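PDB 4Q88: glycoside hydrolase family 88 protein from Bacteroides vulgatus, which is probably a hydrolase of glycoside hydrolase family 88 whose substrate is not established, with a mainly helical fold consistent with the six-hairpin glycosidases. Local coordinates for residues C250-G255 with I262-A267; T238-M243 with F282-N287; E14-I19 with C352-F357; Q25-M30 with C339-I344. One frame throughout, in Å; residues are numbered along the deposited sequence.

Interaction 1 (C250-G255 with I262-A267)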
loop_
_atom_site.group_PDB
_atom_site.type_symbol
_atom_site.label_atom_id
_atom_site.label_comp_id
_atom_site.label_asym_id
_atom_site.label_seq_id
_atom_site.Cartn_x
_atom_site.Cartn_y
_atom_site.Cartn_z
ATOM N N CYS A 250 16.585 -3.149 9.712
ATOM C CA CYS A 250 16.564 -1.787 10.256
ATOM C C CYS A 250 15.360 -1.493 11.180
ATOM O O CYS A 250 15.082 -0.338 11.507
ATOM C CB CYS A 250 16.709 -0.754 9.157
ATOM S SG CYS A 250 15.453 -0.842 7.901
ATOM N N GLN A 251 14.690 -2.553 11.642
ATOM C CA GLN A 251 13.654 -2.410 12.632
ATOM C C GLN A 251 14.213 -1.814 13.955
ATOM O O GLN A 251 15.331 -2.140 14.367
ATOM C CB GLN A 251 13.019 -3.766 12.897
ATOM C CG GLN A 251 11.811 -3.647 13.787
ATOM C CD GLN A 251 11.164 -4.998 14.028
ATOM O OE1 GLN A 251 11.867 -6.008 14.209
ATOM N NE2 GLN A 251 9.868 -5.011 14.139
ATOM N N GLN A 252 13.475 -0.927 14.588
ATOM C CA GLN A 252 13.910 -0.381 15.878
ATOM C C GLN A 252 13.596 -1.391 16.987
ATOM O O GLN A 252 12.686 -2.237 16.851
ATOM C CB GLN A 252 13.239 0.950 16.146
ATOM C CG GLN A 252 13.603 2.014 15.139
ATOM C CD GLN A 252 15.084 2.210 15.038
ATOM O OE1 GLN A 252 15.757 2.422 16.041
ATOM N NE2 GLN A 252 15.612 2.079 13.861
ATOM N N PRO A 253 14.333 -1.334 18.099
ATOM C CA PRO A 253 14.068 -2.244 19.206
ATOM C C PRO A 253 12.612 -2.213 19.682
ATOM O O PRO A 253 12.053 -3.275 20.054
ATOM C CB PRO A 253 15.041 -1.742 20.308
ATOM C CG PRO A 253 16.149 -1.144 19.569
ATOM C CD PRO A 253 15.583 -0.571 18.293
ATOM N N GLU A 254 11.967 -1.049 19.570
ATOM C CA GLU A 254 10.585 -0.893 19.997
ATOM C C GLU A 254 9.547 -1.571 19.051
ATOM O O GLU A 254 8.345 -1.665 19.340
ATOM C CB GLU A 254 10.281 0.593 20.163
ATOM C CG GLU A 254 11.159 1.286 21.233
ATOM C CD GLU A 254 12.553 1.707 20.761
ATOM O OE1 GLU A 254 12.984 1.449 19.615
ATOM O OE2 GLU A 254 13.277 2.295 21.577
ATOM N N GLY A 255 10.024 -1.965 17.884
ATOM C CA GLY A 255 9.233 -2.705 16.894
ATOM C C GLY A 255 8.767 -1.878 15.690
ATOM O O GLY A 255 8.313 -2.437 14.712
ATOM N N ILE A 262 17.311 4.123 7.854
ATOM C CA ILE A 262 18.626 3.882 8.414
ATOM C C ILE A 262 19.285 5.131 9.053
ATOM O O ILE A 262 20.416 5.070 9.454
ATOM C CB ILE A 262 19.528 3.122 7.445
ATOM C CG1 ILE A 262 19.775 3.922 6.179
ATOM C CG2 ILE A 262 18.885 1.773 7.049
ATOM C CD1 ILE A 262 20.883 3.319 5.335
ATOM N N ASP A 263 18.503 6.200 9.274
ATOM C CA ASP A 263 18.908 7.345 10.131
ATOM C C ASP A 263 17.773 7.670 11.116
ATOM O O ASP A 263 17.011 8.637 10.933
ATOM C CB ASP A 263 19.277 8.529 9.308
ATOM C CG ASP A 263 20.037 9.581 10.117
ATOM O OD1 ASP A 263 19.985 9.528 11.358
ATOM O OD2 ASP A 263 20.721 10.443 9.530
ATOM N N PRO A 264 17.650 6.869 12.159
ATOM C CA PRO A 264 16.586 7.141 13.117
ATOM C C PRO A 264 16.699 8.516 13.772
ATOM O O PRO A 264 15.659 9.116 14.052
ATOM C CB PRO A 264 16.728 6.023 14.171
ATOM C CG PRO A 264 17.857 5.189 13.764
ATOM C CD PRO A 264 18.343 5.592 12.421
ATOM N N GLU A 265 17.913 9.044 13.935
ATOM C CA GLU A 265 18.129 10.342 14.613
ATOM C C GLU A 265 17.612 11.542 13.793
ATOM O O GLU A 265 17.187 12.562 14.344
ATOM C CB GLU A 265 19.616 10.527 14.826
ATOM C CG GLU A 265 20.261 9.703 15.925
ATOM C CD GLU A 265 20.282 8.190 15.715
ATOM O OE1 GLU A 265 20.481 7.696 14.586
ATOM O OE2 GLU A 265 20.050 7.504 16.733
ATOM N N GLN A 266 17.633 11.417 12.470
ATOM C CA GLN A 266 17.151 12.467 11.599
ATOM C C GLN A 266 15.650 12.734 11.785
ATOM O O GLN A 266 15.235 13.865 11.818
ATOM C CB GLN A 266 17.408 12.145 10.143
ATOM C CG GLN A 266 16.587 13.041 9.258
ATOM C CD GLN A 266 16.984 12.967 7.856
ATOM O OE1 GLN A 266 18.100 13.322 7.508
ATOM N NE2 GLN A 266 16.078 12.481 7.022
ATOM N N ALA A 267 14.843 11.688 11.870
ATOM C CA ALA A 267 13.387 11.830 11.950
ATOM C C ALA A 267 12.933 10.803 12.991
ATOM O O ALA A 267 12.522 9.673 12.653
ATOM C CB ALA A 267 12.786 11.579 10.558
#

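Interaction 2 (T238-M243 with F282-N287)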
loop_
_atom_site.group_PDB
_atom_site.type_symbol
_atom_site.label_atom_id
_atom_site.label_comp_id
_atom_site.label_asym_id
_atom_site.label_seq_id
_atom_site.Cartn_x
_atom_site.Cartn_y
_atom_site.Cartn_z
ATOM N N THR A 238 12.046 -12.787 -5.583
ATOM C CA THR A 238 13.387 -12.452 -5.183
ATOM C C THR A 238 13.445 -11.025 -4.628
ATOM O O THR A 238 14.067 -10.823 -3.585
ATOM C CB THR A 238 14.354 -12.559 -6.359
ATOM O OG1 THR A 238 14.491 -13.937 -6.695
ATOM C CG2 THR A 238 15.689 -12.022 -5.987
ATOM N N ARG A 239 12.722 -10.115 -5.260
ATOM C CA ARG A 239 12.697 -8.741 -4.776
ATOM C C ARG A 239 12.029 -8.702 -3.402
ATOM O O ARG A 239 12.545 -8.042 -2.478
ATOM C CB ARG A 239 12.034 -7.804 -5.766
ATOM C CG ARG A 239 11.910 -6.366 -5.296
ATOM C CD ARG A 239 13.232 -5.689 -5.044
ATOM N NE ARG A 239 14.198 -5.936 -6.108
ATOM C CZ ARG A 239 14.204 -5.348 -7.297
ATOM N NH1 ARG A 239 13.364 -4.375 -7.577
ATOM N NH2 ARG A 239 15.140 -5.670 -8.176
ATOM N N PHE A 240 10.889 -9.374 -3.264
ATOM C CA PHE A 240 10.194 -9.420 -1.972
ATOM C C PHE A 240 11.056 -9.996 -0.847
ATOM O O PHE A 240 11.103 -9.453 0.262
ATOM C CB PHE A 240 8.911 -10.232 -2.153
ATOM C CG PHE A 240 8.104 -10.372 -0.912
ATOM C CD1 PHE A 240 7.344 -9.308 -0.429
ATOM C CD2 PHE A 240 7.999 -11.596 -0.301
ATOM C CE1 PHE A 240 6.528 -9.447 0.691
ATOM C CE2 PHE A 240 7.197 -11.735 0.843
ATOM C CZ PHE A 240 6.476 -10.658 1.333
ATOM N N GLN A 241 11.715 -11.115 -1.113
ATOM C CA GLN A 241 12.554 -11.744 -0.111
ATOM C C GLN A 241 13.756 -10.880 0.278
ATOM O O GLN A 241 14.139 -10.831 1.456
ATOM C CB GLN A 241 13.010 -13.108 -0.581
ATOM C CG GLN A 241 11.852 -14.092 -0.630
ATOM C CD GLN A 241 12.249 -15.401 -1.301
ATOM O OE1 GLN A 241 13.141 -15.432 -2.219
ATOM N NE2 GLN A 241 11.564 -16.476 -0.922
ATOM N N THR A 242 14.369 -10.236 -0.713
ATOM C CA THR A 242 15.500 -9.328 -0.418
ATOM C C THR A 242 15.086 -8.119 0.368
ATOM O O THR A 242 15.772 -7.709 1.314
ATOM C CB THR A 242 16.115 -8.883 -1.726
ATOM O OG1 THR A 242 16.540 -10.029 -2.476
ATOM C CG2 THR A 242 17.288 -7.973 -1.488
HETATM N N MSE A 243 13.943 -7.506 0.008
HETATM C CA MSE A 243 13.455 -6.397 0.786
HETATM C C MSE A 243 13.126 -6.814 2.191
HETATM O O MSE A 243 13.392 -6.094 3.148
HETATM C CB MSE A 243 12.169 -5.768 0.184
HETATM C CG MSE A 243 12.382 -5.156 -1.183
HETATM SE SE MSE A 243 10.757 -4.143 -1.652
HETATM C CE MSE A 243 10.909 -2.681 -0.332
ATOM N N PHE A 282 5.286 -8.817 5.999
ATOM C CA PHE A 282 6.004 -9.904 6.670
ATOM C C PHE A 282 5.010 -11.036 7.024
ATOM O O PHE A 282 5.268 -12.193 6.792
ATOM C CB PHE A 282 6.659 -9.399 7.951
ATOM C CG PHE A 282 7.945 -8.616 7.724
ATOM C CD1 PHE A 282 9.032 -9.240 7.201
ATOM C CD2 PHE A 282 8.066 -7.314 8.123
ATOM C CE1 PHE A 282 10.236 -8.586 7.029
ATOM C CE2 PHE A 282 9.284 -6.660 7.986
ATOM C CZ PHE A 282 10.349 -7.286 7.410
ATOM N N LEU A 283 3.859 -10.657 7.566
ATOM C CA LEU A 283 2.841 -11.673 7.936
ATOM C C LEU A 283 2.391 -12.434 6.672
ATOM O O LEU A 283 2.305 -13.670 6.693
ATOM C CB LEU A 283 1.680 -11.004 8.641
ATOM C CG LEU A 283 1.940 -10.510 10.057
ATOM C CD1 LEU A 283 0.809 -9.556 10.425
ATOM C CD2 LEU A 283 2.084 -11.678 11.050
ATOM N N TRP A 284 2.082 -11.716 5.587
ATOM C CA TRP A 284 1.662 -12.350 4.316
ATOM C C TRP A 284 2.748 -13.333 3.816
ATOM O O TRP A 284 2.471 -14.508 3.450
ATOM C CB TRP A 284 1.312 -11.304 3.226
ATOM C CG TRP A 284 0.821 -11.988 2.025
ATOM C CD1 TRP A 284 -0.454 -12.400 1.795
ATOM C CD2 TRP A 284 1.606 -12.463 0.933
ATOM N NE1 TRP A 284 -0.528 -13.060 0.595
ATOM C CE2 TRP A 284 0.737 -13.178 0.084
ATOM C CE3 TRP A 284 2.983 -12.433 0.633
ATOM C CZ2 TRP A 284 1.178 -13.794 -1.083
ATOM C CZ3 TRP A 284 3.412 -13.043 -0.562
ATOM C CH2 TRP A 284 2.517 -13.720 -1.368
ATOM N N GLY A 285 3.989 -12.845 3.816
ATOM C CA GLY A 285 5.138 -13.659 3.397
ATOM C C GLY A 285 5.324 -14.936 4.208
ATOM O O GLY A 285 5.585 -15.984 3.647
ATOM N N ILE A 286 5.140 -14.864 5.506
ATOM C CA ILE A 286 5.279 -16.037 6.364
ATOM C C ILE A 286 4.081 -16.958 6.095
ATOM O O ILE A 286 4.249 -18.167 5.881
ATOM C CB ILE A 286 5.328 -15.614 7.852
ATOM C CG1 ILE A 286 6.625 -14.835 8.181
ATOM C CG2 ILE A 286 5.187 -16.841 8.760
ATOM C CD1 ILE A 286 6.576 -14.218 9.582
ATOM N N ASN A 287 2.875 -16.372 6.050
ATOM C CA ASN A 287 1.643 -17.157 5.833
ATOM C C ASN A 287 1.626 -17.869 4.493
ATOM O O ASN A 287 0.947 -18.915 4.338
ATOM C CB ASN A 287 0.431 -16.233 5.917
ATOM C CG ASN A 287 0.144 -15.793 7.323
ATOM O OD1 ASN A 287 0.653 -16.378 8.273
ATOM N ND2 ASN A 287 -0.635 -14.731 7.467
#

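Interaction 3 (E14-I19 with C352-F357)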
loop_
_atom_site.group_PDB
_atom_site.type_symbol
_atom_site.label_atom_id
_atom_site.label_comp_id
_atom_site.label_asym_id
_atom_site.label_seq_id
_atom_site.Cartn_x
_atom_site.Cartn_y
_atom_site.Cartn_z
ATOM N N GLU A 14 -10.231 -14.115 18.321
ATOM C CA GLU A 14 -11.350 -13.357 18.881
ATOM C C GLU A 14 -10.906 -11.932 19.283
ATOM O O GLU A 14 -11.581 -10.936 19.018
ATOM C CB GLU A 14 -11.912 -14.061 20.113
ATOM C CG GLU A 14 -12.812 -15.247 19.803
ATOM C CD GLU A 14 -12.096 -16.580 19.533
ATOM O OE1 GLU A 14 -10.829 -16.711 19.505
ATOM O OE2 GLU A 14 -12.868 -17.554 19.346
ATOM N N GLU A 15 -9.786 -11.868 19.970
ATOM C CA GLU A 15 -9.270 -10.572 20.413
ATOM C C GLU A 15 -8.871 -9.721 19.206
ATOM O O GLU A 15 -9.065 -8.503 19.199
ATOM C CB GLU A 15 -8.085 -10.809 21.336
ATOM C CG GLU A 15 -7.347 -9.563 21.781
ATOM C CD GLU A 15 -6.013 -9.894 22.433
ATOM O OE1 GLU A 15 -5.760 -11.110 22.745
ATOM O OE2 GLU A 15 -5.233 -8.928 22.611
ATOM N N LEU A 16 -8.285 -10.333 18.192
ATOM C CA LEU A 16 -7.887 -9.543 16.986
ATOM C C LEU A 16 -9.105 -9.053 16.232
ATOM O O LEU A 16 -9.111 -7.943 15.726
ATOM C CB LEU A 16 -7.006 -10.345 16.048
ATOM C CG LEU A 16 -5.710 -10.771 16.714
ATOM C CD1 LEU A 16 -4.940 -11.630 15.740
ATOM C CD2 LEU A 16 -4.901 -9.572 17.180
ATOM N N LEU A 17 -10.161 -9.884 16.149
ATOM C CA LEU A 17 -11.354 -9.464 15.462
ATOM C C LEU A 17 -12.016 -8.306 16.181
ATOM O O LEU A 17 -12.544 -7.394 15.533
ATOM C CB LEU A 17 -12.338 -10.647 15.272
ATOM C CG LEU A 17 -11.817 -11.624 14.231
ATOM C CD1 LEU A 17 -12.573 -12.955 14.319
ATOM C CD2 LEU A 17 -11.889 -11.074 12.809
ATOM N N GLU A 18 -12.016 -8.323 17.518
ATOM C CA GLU A 18 -12.538 -7.182 18.270
ATOM C C GLU A 18 -11.832 -5.866 17.866
ATOM O O GLU A 18 -12.472 -4.818 17.704
ATOM C CB GLU A 18 -12.385 -7.405 19.787
ATOM C CG GLU A 18 -13.019 -6.300 20.605
ATOM C CD GLU A 18 -12.123 -5.069 20.755
ATOM O OE1 GLU A 18 -10.884 -5.214 20.880
ATOM O OE2 GLU A 18 -12.660 -3.937 20.780
ATOM N N ILE A 19 -10.518 -5.938 17.746
ATOM C CA ILE A 19 -9.698 -4.780 17.307
ATOM C C ILE A 19 -10.091 -4.334 15.906
ATOM O O ILE A 19 -10.364 -3.151 15.682
ATOM C CB ILE A 19 -8.200 -5.104 17.360
ATOM C CG1 ILE A 19 -7.764 -5.205 18.839
ATOM C CG2 ILE A 19 -7.403 -4.026 16.623
ATOM C CD1 ILE A 19 -6.384 -5.782 19.062
ATOM N N CYS A 352 -5.635 -7.836 9.684
ATOM C CA CYS A 352 -6.284 -8.987 9.000
ATOM C C CYS A 352 -5.285 -10.129 8.807
ATOM O O CYS A 352 -5.583 -11.325 9.074
ATOM C CB CYS A 352 -6.870 -8.592 7.669
ATOM S SG CYS A 352 -8.315 -7.554 7.794
ATOM N N GLU A 353 -4.099 -9.790 8.321
ATOM C CA GLU A 353 -3.084 -10.811 8.119
ATOM C C GLU A 353 -2.601 -11.445 9.433
ATOM O O GLU A 353 -2.191 -12.610 9.430
ATOM C CB GLU A 353 -1.911 -10.258 7.279
ATOM C CG GLU A 353 -1.169 -11.318 6.459
ATOM C CD GLU A 353 -1.978 -12.097 5.409
ATOM O OE1 GLU A 353 -1.650 -13.268 5.216
ATOM O OE2 GLU A 353 -2.895 -11.568 4.741
ATOM N N ARG A 354 -2.634 -10.691 10.525
ATOM C CA ARG A 354 -2.322 -11.225 11.829
ATOM C C ARG A 354 -3.321 -12.324 12.252
ATOM O O ARG A 354 -2.915 -13.344 12.804
ATOM C CB ARG A 354 -2.316 -10.145 12.870
ATOM C CG ARG A 354 -1.923 -10.596 14.273
ATOM C CD ARG A 354 -0.482 -11.093 14.332
ATOM N NE ARG A 354 -0.135 -11.394 15.714
ATOM C CZ ARG A 354 1.025 -11.845 16.160
ATOM N NH1 ARG A 354 2.067 -12.066 15.375
ATOM N NH2 ARG A 354 1.129 -12.054 17.450
ATOM N N VAL A 355 -4.600 -12.102 11.973
ATOM C CA VAL A 355 -5.624 -13.146 12.217
ATOM C C VAL A 355 -5.250 -14.400 11.433
ATOM O O VAL A 355 -5.256 -15.518 11.992
ATOM C CB VAL A 355 -7.042 -12.667 11.832
ATOM C CG1 VAL A 355 -8.038 -13.834 11.946
ATOM C CG2 VAL A 355 -7.459 -11.529 12.702
ATOM N N ARG A 356 -4.861 -14.255 10.155
ATOM C CA ARG A 356 -4.512 -15.389 9.357
ATOM C C ARG A 356 -3.260 -16.087 9.875
ATOM O O ARG A 356 -3.119 -17.278 9.758
ATOM C CB ARG A 356 -4.396 -15.046 7.873
ATOM C CG ARG A 356 -5.598 -14.335 7.276
ATOM C CD ARG A 356 -5.459 -14.241 5.764
ATOM N NE ARG A 356 -6.602 -13.558 5.141
ATOM C CZ ARG A 356 -7.787 -14.129 4.893
ATOM N NH1 ARG A 356 -7.965 -15.406 5.184
ATOM N NH2 ARG A 356 -8.786 -13.432 4.332
ATOM N N PHE A 357 -2.335 -15.343 10.451
ATOM C CA PHE A 357 -1.110 -15.922 11.039
ATOM C C PHE A 357 -1.409 -16.723 12.322
ATOM O O PHE A 357 -0.673 -17.636 12.645
ATOM C CB PHE A 357 -0.156 -14.720 11.305
ATOM C CG PHE A 357 1.097 -15.043 12.041
ATOM C CD1 PHE A 357 2.265 -15.361 11.346
ATOM C CD2 PHE A 357 1.148 -14.968 13.424
ATOM C CE1 PHE A 357 3.448 -15.634 12.023
ATOM C CE2 PHE A 357 2.322 -15.259 14.108
ATOM C CZ PHE A 357 3.479 -15.573 13.408
#

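Interaction 4 (Q25-M30 with C339-I344)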
loop_
_atom_site.group_PDB
_atom_site.type_symbol
_atom_site.label_atom_id
_atom_site.label_comp_id
_atom_site.label_asym_id
_atom_site.label_seq_id
_atom_site.Cartn_x
_atom_site.Cartn_y
_atom_site.Cartn_z
ATOM N N GLN A 25 -15.348 0.038 12.552
ATOM C CA GLN A 25 -16.637 0.650 12.888
ATOM C C GLN A 25 -16.510 2.095 13.267
ATOM O O GLN A 25 -17.335 2.895 12.855
ATOM C CB GLN A 25 -17.366 -0.135 13.948
ATOM C CG GLN A 25 -17.879 -1.403 13.317
ATOM C CD GLN A 25 -18.403 -2.408 14.297
ATOM O OE1 GLN A 25 -18.657 -2.096 15.464
ATOM N NE2 GLN A 25 -18.569 -3.646 13.823
ATOM N N ARG A 26 -15.464 2.436 13.993
ATOM C CA ARG A 26 -15.207 3.843 14.336
ATOM C C ARG A 26 -15.066 4.653 13.076
ATOM O O ARG A 26 -15.707 5.703 12.920
ATOM C CB ARG A 26 -13.964 3.976 15.197
ATOM C CG ARG A 26 -13.676 5.414 15.663
ATOM C CD ARG A 26 -12.215 5.627 15.982
ATOM N NE ARG A 26 -11.785 7.020 15.834
ATOM C CZ ARG A 26 -11.165 7.539 14.760
ATOM N NH1 ARG A 26 -10.884 6.798 13.652
ATOM N NH2 ARG A 26 -10.822 8.837 14.790
ATOM N N TYR A 27 -14.247 4.171 12.135
ATOM C CA TYR A 27 -14.020 4.944 10.915
ATOM C C TYR A 27 -15.319 5.121 10.094
ATOM O O TYR A 27 -15.662 6.238 9.688
ATOM C CB TYR A 27 -12.902 4.298 10.060
ATOM C CG TYR A 27 -12.612 5.124 8.873
ATOM C CD1 TYR A 27 -11.744 6.199 8.963
ATOM C CD2 TYR A 27 -13.226 4.878 7.671
ATOM C CE1 TYR A 27 -11.509 7.010 7.880
ATOM C CE2 TYR A 27 -13.001 5.681 6.578
ATOM C CZ TYR A 27 -12.128 6.738 6.691
ATOM O OH TYR A 27 -11.880 7.544 5.611
ATOM N N GLN A 28 -16.068 4.028 9.886
ATOM C CA GLN A 28 -17.268 4.097 9.061
ATOM C C GLN A 28 -18.402 4.869 9.739
ATOM O O GLN A 28 -19.208 5.495 9.049
ATOM C CB GLN A 28 -17.740 2.699 8.629
ATOM C CG GLN A 28 -16.712 2.008 7.740
ATOM C CD GLN A 28 -17.165 0.702 7.139
ATOM O OE1 GLN A 28 -18.307 0.278 7.296
ATOM N NE2 GLN A 28 -16.269 0.073 6.389
ATOM N N SER A 29 -18.447 4.860 11.074
ATOM C CA SER A 29 -19.499 5.600 11.780
ATOM C C SER A 29 -19.209 7.089 11.708
ATOM O O SER A 29 -20.124 7.896 11.662
ATOM C CB SER A 29 -19.624 5.148 13.247
ATOM O OG SER A 29 -18.500 5.551 14.011
HETATM N N MSE A 30 -17.927 7.449 11.678
HETATM C CA MSE A 30 -17.500 8.845 11.676
HETATM C C MSE A 30 -17.450 9.480 10.314
HETATM O O MSE A 30 -17.578 10.684 10.201
HETATM C CB MSE A 30 -16.088 8.986 12.236
HETATM C CG MSE A 30 -16.036 9.041 13.759
HETATM SE SE MSE A 30 -14.139 9.172 14.291
HETATM C CE MSE A 30 -13.652 10.918 13.506
ATOM N N CYS A 339 -3.701 10.853 12.789
ATOM C CA CYS A 339 -4.457 9.698 12.287
ATOM C C CYS A 339 -5.053 10.060 10.947
ATOM O O CYS A 339 -5.683 11.141 10.817
ATOM C CB CYS A 339 -5.589 9.362 13.239
ATOM S SG CYS A 339 -6.536 7.924 12.676
ATOM N N PHE A 340 -4.873 9.198 9.954
ATOM C CA PHE A 340 -5.397 9.428 8.600
ATOM C C PHE A 340 -5.979 8.128 8.040
ATOM O O PHE A 340 -5.450 7.050 8.309
ATOM C CB PHE A 340 -4.340 9.955 7.641
ATOM C CG PHE A 340 -3.761 11.295 8.074
ATOM C CD1 PHE A 340 -4.459 12.459 7.827
ATOM C CD2 PHE A 340 -2.589 11.357 8.770
ATOM C CE1 PHE A 340 -3.977 13.696 8.264
ATOM C CE2 PHE A 340 -2.081 12.570 9.192
ATOM C CZ PHE A 340 -2.768 13.742 8.920
ATOM N N ASN A 341 -7.023 8.290 7.213
ATOM C CA ASN A 341 -7.660 7.183 6.472
ATOM C C ASN A 341 -6.678 6.154 5.912
ATOM O O ASN A 341 -6.840 4.960 6.091
ATOM C CB ASN A 341 -8.516 7.740 5.295
ATOM C CG ASN A 341 -7.791 8.796 4.415
ATOM O OD1 ASN A 341 -6.576 9.028 4.477
ATOM N ND2 ASN A 341 -8.602 9.539 3.656
ATOM N N PHE A 342 -5.645 6.610 5.210
ATOM C CA PHE A 342 -4.766 5.674 4.557
ATOM C C PHE A 342 -3.973 4.819 5.534
ATOM O O PHE A 342 -3.651 3.672 5.235
ATOM C CB PHE A 342 -3.840 6.389 3.558
ATOM C CG PHE A 342 -2.835 7.293 4.207
ATOM C CD1 PHE A 342 -1.603 6.798 4.631
ATOM C CD2 PHE A 342 -3.105 8.626 4.367
ATOM C CE1 PHE A 342 -0.684 7.635 5.283
ATOM C CE2 PHE A 342 -2.195 9.463 5.014
ATOM C CZ PHE A 342 -0.992 8.967 5.459
ATOM N N GLY A 343 -3.684 5.385 6.702
ATOM C CA GLY A 343 -2.991 4.731 7.796
ATOM C C GLY A 343 -3.850 3.724 8.516
ATOM O O GLY A 343 -3.395 2.677 8.901
ATOM N N ILE A 344 -5.128 4.031 8.633
ATOM C CA ILE A 344 -6.115 3.071 9.127
ATOM C C ILE A 344 -6.211 1.926 8.139
ATOM O O ILE A 344 -6.198 0.780 8.534
ATOM C CB ILE A 344 -7.470 3.725 9.311
ATOM C CG1 ILE A 344 -7.357 4.749 10.456
ATOM C CG2 ILE A 344 -8.558 2.667 9.557
ATOM C CD1 ILE A 344 -8.555 5.636 10.652
#

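Interaction 1 (C250-G255 with I262-A267)
The side-chain amide of Gln-252 is turned toward Pro-264, whose CB and CG both lie on one side of its plane; the nearest pair is NE2 to CG at 3.8 Å. The proline ring has no N-H to offer and its carbons accept nothing, so this is plain van der Waals contact. CG of Gln-252 stands beside the backbone N (chi1 -63°), and a bend at chi2 (-55°) brings the amide over to the proline. A second amide, that of Gln-251, serves its own loop: NE2 donates to Gly-255 O at 3.1 Å, standing above that carbonyl's plane, and also bonds Ile-299 O. The third flat group, the Asp-263 carboxylate, receives Gln-266 N on OD1 from above its plane, an Asx motif that holds the turn through Pro-264 and Glu-265. Both segments belong to the long connection between helix 233-249 and helix 272-287, well out from the centre of the helical domain. Residues 252-255 make a type I turn, ended by Gly-255 at a positive phi of 105° that suits glycine. Deeper in, Cys-250 is buried, and its CB meets the CG2 branch of Ile-262 at 3.9 Å, while the rest of the isoleucine chain leads away from Cys-250.

Interaction 2 (T238-M243 with F282-N287)
Phe-240 of helix 233-249 drives its ring against the backbone of helix 272-287 at Gly-285. The glycine CA sits at the ring edge, close to its plane, 3.8 Å from CE2; with only hydrogens on this CA, the helix surface is low enough for the phenyl group to come up to it. Next to it, Trp-284 turns the edge of its six-membered ring toward the phenylalanine face in an offset edge-to-face pair, planes at 78° and centroids 5.8 Å apart. Both rings swing anti to their own backbone N (chi1 180° and -176°), which brings Phe-240 CZ within 4.0 Å of Trp-284 CE3. Phe-216 stacks on Phe-240 and Leu-291 also touches it, an aromatic and aliphatic setting. The far side of helix 233-249 is polar and reaches solvent at Thr-238, while the Thr-242 hydroxyl donates to Thr-238 O at 2.8 Å. No hydrogen bond joins the segments, which implies that this contact rests mainly on dispersion, with probably a small electrostatic share from ring hydrogens facing a pi cloud.

Interaction 3 (E14-I19 with C352-F357)
Leu-16 packs against Arg-354 and Val-355 where the first and last helices of the chain run side by side. Following the later helix, Cys-352 points away from residues 14-19 and packs against Val-51 and Leu-54 of helix 39-55. Glu-353 packs on Leu-283 and Trp-284 of helix 272-287. Arg-354 is the first to meet the partner: its CG lies 3.5 Å from Leu-16 CD1, so the methylene part of the chain does the apolar work. A bend at chi2 (64°) then leads the guanidinium off to salt bridges with Glu-301 and Glu-11, an arrangement that suits an arginine with a buried stem. Val-355 follows, and its CG2 branch touches Leu-16 CB at 3.6 Å. CG2 is placed beside the backbone N, and Leu-16 CD1 also comes near it at 3.9 Å, so the leucine spans both residues. A looser approach, 4.5 Å, links the same CG2 to Leu-17 CD2 at the margin. Phe-357 packs on helices 272-287 and 293-311. The axes of the two short segments approach to 9.6 Å and run nearly antiparallel, at 171°. Such pairing of antiparallel helices, here between the two ends of the chain, is consistent with the closure of an (alpha/alpha)6 barrel, the fold of the six-hairpin glycosidases.

Interaction 4 (Q25-M30 with C339-I344)
Tyr-27 and Arg-26, near the C-terminal end of helix 13-30, meet Asn-341 and Ile-344 in the opening turn of helix 341-358; these are the first and last helices of what is consistent with an (alpha/alpha)6 barrel. The apolar contact is centred on Ile-344, whose extended CG1 arm (chi2 172°) pushes the CD1 methyl to 3.7 Å from Tyr-27 CD1. An isoleucine suits the spot, being long enough to reach the ring yet free of polar needs in a buried place. The same methyl lies at the edge of the Arg-26 guanidinium, 4.0 Å from NH1, the two chains crossing at about a right angle. Contacts of mixed character come from the phenol: Tyr-27 OH rests 3.4 Å from Asn-341 CB, van der Waals touching with no hydrogen bond between the two segments. The tyrosine ring and the asparagine amide are inclined by 46°. The Tyr-27 ring also stacks on His-31 and meets Tyr-44 of helix 39-55, further aromatic contacts for the ring. The polar bonds all lie off the interface. Asn-341 ND2 donates to Asn-41 OD1 of helix 39-55, while Phe-340 occupies the N-cap position. With chi1 at 48°, Asn-341 turns its amide back over its own helix start, where OD1 accepts from Phe-342 N at 2.7 Å, a bent bond of 131°.

Interactions 3 and 4 join the same two helices, 13-30 and 341-358, at places about 17 Å apart between centres; both are partly buried. Interaction 3 is aliphatic throughout its touching atoms, whereas interaction 4 adds a tyrosine ring and hydroxyl and a guanidinium edge. Interaction 2 is fully buried and aromatic. It connects to interaction 3: Asn-287 ND2 lies 2.9 Å from Glu-353 OE1, a probable hydrogen bond, which ties helix 272-287 to helix 341-358. Interaction 1 stands apart at the periphery, in the connection between the two helices of interaction 2; its cross-contact is sparse van der Waals touching, while polar bonds within each loop shape the two turns. Interactions 2 and 4 lie on opposite sides of the chain's centre.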